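Local coordinates for cupin type-2 domain-containing protein (Klebsiella pneumoniae subsp. pneumoniae MGH 78578, PDB 3H8U), which is of unknown function but adopts the double-stranded beta-helix fold of the cupins and probably binds a metal ion, at residues Ile52-Trp64 and Val112-Glu124. Sequence-based numbering, arbitrary orientation. Where two conformers were deposited one is given.
Sequences IASHVHPHGQDTW and VVAPGNAGFALAE. With SO4 (sulfate ion), chain C.
H57 and V113 meet between the two sheets of the cupin barrel and illustrate how two segments that each pass from one sheet to the other pair again in the second. From CB outward, H57 is bordered first by a backbone carbonyl: its CB, and then CD2 at 3.3 Å, lie against G119 O, which sits at the ring edge. CD2 also touches F120 CB at 3.7 Å. Farther out, NE2 and CE1 reach V113, whose CG1 stands over one ring face in a CH-pi contact, 4.2 Å from the H57 ring centroid. V113 CG1 is anti to the backbone N (chi1 171°), which leaves CG2 to rest against the carboxylate of D62, 3.5 Å from OD1. OD1 also bonds S111 OG, while OD2 takes H97 NE2 and W64 NE1, so three partners hold the carboxylate.

Two antiparallel pairings flank this centre. Strand 61-64 zips to 112-114 in one sheet; in the other, V56 and A121 exchange two backbone bonds, V56 N to A121 O being 2.8 Å. The S54 carbonyl adds a third, accepting A123 N and a water that E124 OE2 shares. G119 N, just after the turn at P115-A118, and H59 ND1 from the facing loop bind a sulfate probably derived from the crystallisation liquor, H59 ND1 to O1 at 2.6 Å and 168°.

H55 and H57 form the H-x-H pair familiar from cupin metal sites. H55 ND1 is spent on A53 O, leaving NE2 as its probable ligand atom; H97 would probably have to give up its D62 bond to ligate through NE2.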
loop_
_atom_site.group_PDB
_atom_site.type_symbol
_atom_site.label_atom_id
_atom_site.label_comp_id
_atom_site.label_asym_id
_atom_site.label_seq_id
_atom_site.Cartn_x
_atom_site.Cartn_y
_atom_site.Cartn_z
ATOM N N ILE A 52 -14.357 10.745 -0.799
ATOM C CA ILE A 52 -13.012 11.280 -0.915
ATOM C C ILE A 52 -13.064 12.279 -2.093
ATOM O O ILE A 52 -13.283 11.866 -3.216
ATOM C CB ILE A 52 -12.021 10.134 -1.233
ATOM C CG1 ILE A 52 -12.087 8.995 -0.187
ATOM C CG2 ILE A 52 -10.613 10.661 -1.365
ATOM C CD1 ILE A 52 -11.641 9.362 1.192
ATOM N N ALA A 53 -12.875 13.572 -1.858
ATOM C CA ALA A 53 -12.986 14.556 -2.930
ATOM C C ALA A 53 -12.020 14.277 -4.062
ATOM O O ALA A 53 -10.886 13.870 -3.834
ATOM C CB ALA A 53 -12.751 15.960 -2.427
ATOM N N SER A 54 -12.509 14.499 -5.274
ATOM C CA SER A 54 -11.739 14.314 -6.472
ATOM C C SER A 54 -10.657 15.383 -6.564
ATOM O O SER A 54 -10.885 16.580 -6.301
ATOM C CB SER A 54 -12.639 14.326 -7.715
ATOM O OG SER A 54 -13.440 13.147 -7.718
ATOM N N HIS A 55 -9.478 14.906 -6.928
ATOM C CA HIS A 55 -8.289 15.715 -6.964
ATOM C C HIS A 55 -7.254 15.106 -7.912
ATOM O O HIS A 55 -7.366 13.961 -8.346
ATOM C CB HIS A 55 -7.700 15.903 -5.546
ATOM C CG HIS A 55 -7.295 14.640 -4.841
ATOM N ND1 HIS A 55 -8.205 13.714 -4.351
ATOM C CD2 HIS A 55 -6.073 14.191 -4.468
ATOM C CE1 HIS A 55 -7.552 12.740 -3.745
ATOM N NE2 HIS A 55 -6.261 13.018 -3.769
ATOM N N VAL A 56 -6.267 15.936 -8.233
ATOM C CA VAL A 56 -5.156 15.531 -9.072
ATOM C C VAL A 56 -3.820 15.936 -8.409
ATOM O O VAL A 56 -3.712 17.017 -7.829
ATOM C CB VAL A 56 -5.321 16.155 -10.504
ATOM C CG1 VAL A 56 -5.530 17.664 -10.431
ATOM C CG2 VAL A 56 -4.141 15.807 -11.405
ATOM N N HIS A 57 -2.818 15.069 -8.496
ATOM C CA HIS A 57 -1.461 15.416 -8.115
ATOM C C HIS A 57 -0.759 15.619 -9.461
ATOM O O HIS A 57 -0.560 14.645 -10.192
ATOM C CB HIS A 57 -0.725 14.290 -7.369
ATOM C CG HIS A 57 -1.340 13.909 -6.063
ATOM N ND1 HIS A 57 -2.215 12.856 -5.949
ATOM C CD2 HIS A 57 -1.160 14.386 -4.814
ATOM C CE1 HIS A 57 -2.600 12.745 -4.693
ATOM N NE2 HIS A 57 -1.970 13.662 -3.983
ATOM N N PRO A 58 -0.390 16.869 -9.796
ATOM C CA PRO A 58 0.308 17.149 -11.057
ATOM C C PRO A 58 1.630 16.396 -11.243
ATOM O O PRO A 58 2.046 16.111 -12.381
ATOM C CB PRO A 58 0.572 18.636 -10.958
ATOM C CG PRO A 58 -0.539 19.134 -10.153
ATOM C CD PRO A 58 -0.679 18.117 -9.083
ATOM N N HIS A 59 2.273 16.105 -10.126
ATOM C CA HIS A 59 3.597 15.507 -10.120
ATOM C C HIS A 59 3.764 14.377 -9.114
ATOM O O HIS A 59 4.851 14.175 -8.593
ATOM C CB HIS A 59 4.640 16.619 -9.884
ATOM C CG HIS A 59 4.684 17.638 -10.980
ATOM N ND1 HIS A 59 4.408 18.975 -10.767
ATOM C CD2 HIS A 59 4.871 17.502 -12.314
ATOM C CE1 HIS A 59 4.467 19.623 -11.916
ATOM N NE2 HIS A 59 4.752 18.757 -12.872
ATOM N N GLY A 60 2.705 13.609 -8.876
ATOM C CA GLY A 60 2.785 12.451 -7.990
ATOM C C GLY A 60 1.815 11.385 -8.397
ATOM O O GLY A 60 0.833 11.674 -9.101
ATOM N N GLN A 61 2.132 10.157 -8.006
ATOM C CA GLN A 61 1.269 8.999 -8.149
ATOM C C GLN A 61 0.647 8.672 -6.800
ATOM O O GLN A 61 1.329 8.716 -5.754
ATOM C CB GLN A 61 2.078 7.800 -8.651
ATOM C CG GLN A 61 1.257 6.517 -8.751
ATOM C CD GLN A 61 2.025 5.428 -9.367
ATOM O OE1 GLN A 61 2.800 5.668 -10.325
ATOM N NE2 GLN A 61 1.767 4.193 -8.926
ATOM N N ASP A 62 -0.650 8.362 -6.819
ATOM C CA ASP A 62 -1.371 7.952 -5.641
ATOM C C ASP A 62 -1.871 6.517 -5.832
ATOM O O ASP A 62 -2.718 6.231 -6.688
ATOM C CB ASP A 62 -2.545 8.894 -5.384
ATOM C CG ASP A 62 -3.196 8.685 -4.026
ATOM O OD1 ASP A 62 -2.745 7.800 -3.238
ATOM O OD2 ASP A 62 -4.179 9.442 -3.754
ATOM N N THR A 63 -1.301 5.626 -5.045
ATOM C CA THR A 63 -1.625 4.213 -5.084
ATOM C C THR A 63 -2.451 3.869 -3.843
ATOM O O THR A 63 -1.984 4.043 -2.709
ATOM C CB THR A 63 -0.349 3.318 -5.126
ATOM O OG1 THR A 63 0.458 3.695 -6.250
ATOM C CG2 THR A 63 -0.770 1.847 -5.293
ATOM N N TRP A 64 -3.680 3.395 -4.066
ATOM C CA TRP A 64 -4.547 2.977 -2.990
ATOM C C TRP A 64 -4.637 1.476 -2.881
ATOM O O TRP A 64 -4.820 0.782 -3.872
ATOM C CB TRP A 64 -5.982 3.467 -3.186
ATOM C CG TRP A 64 -6.218 4.919 -3.259
ATOM C CD1 TRP A 64 -5.311 5.925 -3.144
ATOM C CD2 TRP A 64 -7.497 5.548 -3.404
ATOM N NE1 TRP A 64 -5.945 7.133 -3.209
ATOM C CE2 TRP A 64 -7.283 6.935 -3.387
ATOM C CE3 TRP A 64 -8.809 5.063 -3.532
ATOM C CZ2 TRP A 64 -8.317 7.857 -3.496
ATOM C CZ3 TRP A 64 -9.847 5.981 -3.641
ATOM C CH2 TRP A 64 -9.600 7.362 -3.620
ATOM N N VAL A 112 -0.669 5.586 -0.730
ATOM C CA VAL A 112 0.742 5.917 -0.812
ATOM C C VAL A 112 0.920 6.911 -1.964
ATOM O O VAL A 112 0.791 6.529 -3.122
ATOM C CB VAL A 112 1.625 4.673 -1.021
ATOM C CG1 VAL A 112 3.151 5.075 -1.039
ATOM C CG2 VAL A 112 1.331 3.617 0.055
ATOM N N VAL A 113 1.205 8.166 -1.610
ATOM C CA VAL A 113 1.495 9.217 -2.591
ATOM C C VAL A 113 2.995 9.367 -2.734
ATOM O O VAL A 113 3.697 9.478 -1.720
ATOM C CB VAL A 113 0.868 10.548 -2.157
ATOM C CG1 VAL A 113 1.324 11.704 -3.042
ATOM C CG2 VAL A 113 -0.668 10.419 -2.206
ATOM N N ALA A 114 3.480 9.354 -3.974
ATOM C CA ALA A 114 4.912 9.470 -4.241
ATOM C C ALA A 114 5.139 10.433 -5.398
ATOM O O ALA A 114 4.452 10.329 -6.427
ATOM C CB ALA A 114 5.513 8.101 -4.572
ATOM N N PRO A 115 6.081 11.382 -5.242
ATOM C CA PRO A 115 6.933 11.668 -4.077
ATOM C C PRO A 115 6.185 12.211 -2.874
ATOM O O PRO A 115 5.036 12.582 -2.975
ATOM C CB PRO A 115 7.920 12.733 -4.597
ATOM C CG PRO A 115 7.736 12.807 -5.979
ATOM C CD PRO A 115 6.409 12.281 -6.360
ATOM N N GLY A 116 6.866 12.259 -1.740
ATOM C CA GLY A 116 6.241 12.611 -0.494
ATOM C C GLY A 116 5.720 14.028 -0.471
ATOM O O GLY A 116 4.710 14.292 0.197
ATOM N N ASN A 117 6.351 14.908 -1.235
ATOM C CA ASN A 117 5.947 16.316 -1.272
ATOM C C ASN A 117 5.035 16.689 -2.450
ATOM O O ASN A 117 4.855 17.867 -2.733
ATOM C CB ASN A 117 7.181 17.241 -1.225
ATOM C CG ASN A 117 7.907 17.365 -2.567
ATOM O OD1 ASN A 117 7.564 16.711 -3.573
ATOM N ND2 ASN A 117 8.935 18.228 -2.585
ATOM N N ALA A 118 4.473 15.694 -3.134
ATOM C CA ALA A 118 3.592 15.968 -4.268
ATOM C C ALA A 118 2.369 16.747 -3.796
ATOM O O ALA A 118 1.617 16.302 -2.902
ATOM C CB ALA A 118 3.165 14.685 -4.970
ATOM N N GLY A 119 2.176 17.910 -4.408
ATOM C CA GLY A 119 1.012 18.736 -4.145
ATOM C C GLY A 119 -0.199 18.235 -4.901
ATOM O O GLY A 119 -0.088 17.348 -5.740
ATOM N N PHE A 120 -1.354 18.797 -4.598
ATOM C CA PHE A 120 -2.567 18.402 -5.282
ATOM C C PHE A 120 -3.459 19.593 -5.522
ATOM O O PHE A 120 -3.286 20.664 -4.907
ATOM C CB PHE A 120 -3.322 17.329 -4.486
ATOM C CG PHE A 120 -4.049 17.874 -3.286
ATOM C CD1 PHE A 120 -5.349 18.322 -3.405
ATOM C CD2 PHE A 120 -3.412 17.972 -2.061
ATOM C CE1 PHE A 120 -6.034 18.859 -2.333
ATOM C CE2 PHE A 120 -4.071 18.514 -0.957
ATOM C CZ PHE A 120 -5.393 18.959 -1.091
ATOM N N ALA A 121 -4.412 19.400 -6.426
ATOM C CA ALA A 121 -5.447 20.383 -6.696
ATOM C C ALA A 121 -6.757 19.639 -6.735
ATOM O O ALA A 121 -6.815 18.544 -7.270
ATOM C CB ALA A 121 -5.198 21.056 -8.022
ATOM N N LEU A 122 -7.807 20.217 -6.142
ATOM C CA LEU A 122 -9.157 19.686 -6.298
ATOM C C LEU A 122 -9.571 19.843 -7.752
ATOM O O LEU A 122 -9.271 20.862 -8.375
ATOM C CB LEU A 122 -10.153 20.436 -5.434
ATOM C CG LEU A 122 -10.018 20.230 -3.941
ATOM C CD1 LEU A 122 -11.065 21.050 -3.203
ATOM C CD2 LEU A 122 -10.171 18.780 -3.608
ATOM N N ALA A 123 -10.214 18.814 -8.302
ATOM C CA ALA A 123 -10.582 18.796 -9.712
ATOM C C ALA A 123 -11.607 17.713 -9.983
ATOM O O ALA A 123 -11.477 16.635 -9.442
ATOM C CB ALA A 123 -9.337 18.537 -10.577
ATOM N N GLU A 124 -12.586 17.982 -10.854
ATOM C CA GLU A 124 -13.545 16.931 -11.264
ATOM C C GLU A 124 -13.243 16.362 -12.665
ATOM O O GLU A 124 -13.774 15.337 -13.068
ATOM C CB GLU A 124 -14.976 17.448 -11.194
ATOM C CG GLU A 124 -15.408 17.879 -9.785
ATOM C CD GLU A 124 -15.498 16.726 -8.799
ATOM O OE1 GLU A 124 -15.776 15.589 -9.232
ATOM O OE2 GLU A 124 -15.246 16.921 -7.579
HETATM S S SO4 C . 4.009 19.690 -7.139
HETATM O O1 SO4 C . 3.551 19.910 -8.514
HETATM O O2 SO4 C . 5.359 20.223 -6.960
HETATM O O3 SO4 C . 3.096 20.386 -6.225
HETATM O O4 SO4 C . 4.044 18.256 -6.864
HETATM O O HOH W 1 -13.169 18.029 -6.460
HETATM O O HOH W 2 -15.327 15.394 -5.634
HETATM O O HOH W 3 1.941 16.850 -7.460
HETATM O O HOH W 4 2.303 5.529 -5.518
#